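Local coordinates for B-type flagellar hook-associated protein 2 (Pseudomonas aeruginosa, PDB 5FHY) that caps the distal tip of the growing flagellar filament, keeping exported flagellin from leaking away and helping it polymerise there, at residues D126-K131 / A170-I175. Numbering follows the deposited sequence.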
ATOM      1  N   ASP B 126     -40.338  -7.603  46.143  1.00 82.98           N
ATOM      2  CA  ASP B 126     -41.436  -7.074  46.947  1.00 87.55           C
ATOM      3  C   ASP B 126     -41.081  -7.043  48.435  1.00 93.43           C
ATOM      4  O   ASP B 126     -40.570  -8.020  48.978  1.00 93.92           O
ATOM      5  CB  ASP B 126     -42.705  -7.910  46.742  1.00 93.19           C
ATOM      6  CG  ASP B 126     -43.315  -7.727  45.364  1.00 98.12           C
ATOM      7  OD1 ASP B 126     -43.321  -6.587  44.854  1.00 92.13           O
ATOM      8  OD2 ASP B 126     -43.784  -8.734  44.789  1.00107.86           O
ATOM      9  N   GLY B 127     -41.374  -5.925  49.093  1.00 92.63           N
ATOM     10  CA  GLY B 127     -41.220  -5.823  50.535  1.00 87.39           C
ATOM     11  C   GLY B 127     -39.833  -5.467  51.040  1.00 82.42           C
ATOM     12  O   GLY B 127     -39.630  -5.309  52.243  1.00 78.51           O
ATOM     13  N   LYS B 128     -38.872  -5.347  50.134  1.00 81.84           N
ATOM     14  CA  LYS B 128     -37.512  -5.009  50.533  1.00 85.20           C
ATOM     15  C   LYS B 128     -37.357  -3.491  50.577  1.00 78.39           C
ATOM     16  O   LYS B 128     -36.404  -2.936  50.032  1.00 79.78           O
ATOM     17  CB  LYS B 128     -36.475  -5.631  49.588  1.00 86.61           C
ATOM     18  CG  LYS B 128     -36.404  -7.154  49.627  1.00 94.15           C
ATOM     19  CD  LYS B 128     -37.471  -7.760  48.740  1.00104.76           C
ATOM     20  CE  LYS B 128     -37.455  -9.275  48.753  1.00107.37           C
ATOM     21  NZ  LYS B 128     -38.567  -9.810  47.917  1.00106.29           N
ATOM     22  N   ASP B 129     -38.305  -2.825  51.229  1.00 76.19           N
ATOM     23  CA  ASP B 129     -38.270  -1.373  51.364  1.00 80.23           C
ATOM     24  C   ASP B 129     -37.350  -0.969  52.510  1.00 74.32           C
ATOM     25  O   ASP B 129     -37.220  -1.700  53.489  1.00 70.24           O
ATOM     26  CB  ASP B 129     -39.680  -0.818  51.605  1.00 88.09           C
ATOM     27  CG  ASP B 129     -40.584  -0.944  50.384  1.00 91.39           C
ATOM     28  OD1 ASP B 129     -40.118  -0.697  49.251  1.00 98.45           O
ATOM     29  OD2 ASP B 129     -41.770  -1.293  50.562  1.00 85.67           O
ATOM     30  N   ILE B 130     -36.721   0.197  52.388  1.00 71.65           N
ATOM     31  CA  ILE B 130     -35.868   0.712  53.452  1.00 73.50           C
ATOM     32  C   ILE B 130     -36.725   1.386  54.523  1.00 79.67           C
ATOM     33  O   ILE B 130     -37.563   2.228  54.209  1.00 83.93           O
ATOM     34  CB  ILE B 130     -34.819   1.716  52.919  1.00 68.83           C
ATOM     35  CG1 ILE B 130     -34.001   1.096  51.786  1.00 67.25           C
ATOM     36  CG2 ILE B 130     -33.886   2.166  54.040  1.00 66.14           C
ATOM     37  CD1 ILE B 130     -33.044   2.071  51.127  1.00 60.58           C
ATOM     38  N   LYS B 131     -36.513   1.013  55.782  1.00 77.85           N
ATOM     39  CA  LYS B 131     -37.268   1.595  56.889  1.00 72.74           C
ATOM     40  C   LYS B 131     -36.332   2.227  57.913  1.00 72.46           C
ATOM     41  O   LYS B 131     -35.266   1.687  58.213  1.00 68.97           O
ATOM     42  CB  LYS B 131     -38.150   0.536  57.563  1.00 79.39           C
ATOM     43  CG  LYS B 131     -39.006   1.076  58.701  1.00 85.91           C
ATOM     44  CD  LYS B 131     -39.980   0.039  59.236  1.00 91.49           C
ATOM     45  CE  LYS B 131     -41.012   0.692  60.150  1.00101.39           C
ATOM     46  NZ  LYS B 131     -42.019  -0.267  60.693  1.00108.90           N
ATOM     47  N   ALA B 170     -39.351  -0.863  46.179  1.00 67.54           N
ATOM     48  CA  ALA B 170     -38.843  -2.209  45.973  1.00 76.83           C
ATOM     49  C   ALA B 170     -40.016  -3.086  45.553  1.00 76.79           C
ATOM     50  O   ALA B 170     -41.087  -3.034  46.154  1.00 69.57           O
ATOM     51  CB  ALA B 170     -38.176  -2.745  47.231  1.00 71.13           C
ATOM     52  N   ALA B 171     -39.817  -3.889  44.517  1.00 74.26           N
ATOM     53  CA  ALA B 171     -40.912  -4.679  43.975  1.00 75.00           C
ATOM     54  C   ALA B 171     -40.406  -5.820  43.104  1.00 80.72           C
ATOM     55  O   ALA B 171     -39.281  -5.782  42.603  1.00 82.95           O
ATOM     56  CB  ALA B 171     -41.853  -3.790  43.176  1.00 63.59           C
ATOM     57  N   ASN B 172     -41.251  -6.826  42.908  1.00 68.67           N
ATOM     58  CA  ASN B 172     -40.913  -7.899  41.988  1.00 69.31           C
ATOM     59  C   ASN B 172     -41.206  -7.457  40.567  1.00 71.68           C
ATOM     60  O   ASN B 172     -42.055  -6.595  40.341  1.00 70.02           O
ATOM     61  CB  ASN B 172     -41.699  -9.176  42.297  1.00 65.60           C
ATOM     62  CG  ASN B 172     -41.199  -9.900  43.532  1.00 68.08           C
ATOM     63  OD1 ASN B 172     -40.577  -9.312  44.410  1.00 73.93           O
ATOM     64  ND2 ASN B 172     -41.474 -11.194  43.601  1.00 74.08           N
ATOM     65  N   GLY B 173     -40.514  -8.059  39.609  1.00 78.84           N
ATOM     66  CA  GLY B 173     -40.813  -7.825  38.210  1.00 78.05           C
ATOM     67  C   GLY B 173     -41.776  -8.891  37.728  1.00 75.58           C
ATOM     68  O   GLY B 173     -42.211  -9.742  38.506  1.00 66.91           O
ATOM     69  N   GLU B 174     -42.118  -8.848  36.446  1.00 76.39           N
ATOM     70  CA  GLU B 174     -43.006  -9.852  35.877  1.00 78.34           C
ATOM     71  C   GLU B 174     -42.630 -10.165  34.441  1.00 81.52           C
ATOM     72  O   GLU B 174     -42.379  -9.266  33.640  1.00 77.66           O
ATOM     73  CB  GLU B 174     -44.463  -9.391  35.929  1.00 82.17           C
ATOM     74  CG  GLU B 174     -45.463 -10.492  35.592  1.00 88.09           C
ATOM     75  CD  GLU B 174     -46.904 -10.012  35.597  1.00 91.43           C
ATOM     76  OE1 GLU B 174     -47.181  -8.954  34.995  1.00 87.01           O
ATOM     77  OE2 GLU B 174     -47.759 -10.686  36.209  1.00100.69           O
ATOM     78  N   ILE B 175     -42.592 -11.454  34.128  1.00 82.19           N
ATOM     79  CA  ILE B 175     -42.427 -11.906  32.758  1.00 80.49           C
ATOM     80  C   ILE B 175     -43.524 -12.908  32.439  1.00 77.48           C
ATOM     81  O   ILE B 175     -44.219 -13.388  33.332  1.00 71.69           O
ATOM     82  CB  ILE B 175     -41.045 -12.560  32.522  1.00 77.05           C
ATOM     83  CG1 ILE B 175     -40.925 -13.866  33.308  1.00 79.07           C
ATOM     84  CG2 ILE B 175     -39.918 -11.622  32.920  1.00 79.54           C
ATOM     85  CD1 ILE B 175     -39.566 -14.514  33.190  1.00 79.17           C
TER
HETATM   86  O   HOH W   1     -42.010  -3.161  48.648  1.00 65.49           O
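D126 and N172 face each other with carboxylate and amide planes stacked only 4° apart, D126 OD2 lying 3.1 Å from N172 CG. Beside that stack, the backbone N of N172 reaches D126 OD1 at 2.9 Å, approaching from above the carboxylate plane, 71° out of it; this is the firm bond of the pair. N172 OD1 also points at the backbone N of D126, but that contact is too short in the model to be relied on. With CG beside its own backbone N (chi1 -70°), D126 can bring its carboxylate over N172, whose amide is also fixed at ND2 by S183 OG.

Further along, D129 OD1 accepts a hydrogen bond from the backbone N of A170 at 3.2 Å, nearly along the C-O axis, while A170 CB sits 3.3 Å from K128 O. One water joins the pieces: it accepts from G127 N and donates to D129 OD2 and A170 O. K128, the centre of an inverse gamma turn, bends at chi2 and closes back over its own segment, NZ 2.9 Å from D126 O.

Where they touch, 126-129 and 170-172 run antiparallel, joined by side-chain-to-backbone bonds and a bridging water, with no direct backbone-to-backbone pairing between them. The contact ties the loop entering strand 130-136 to the linker entering strand 173-177, at the junction between two separate beta-sheet domains of the FliD fold.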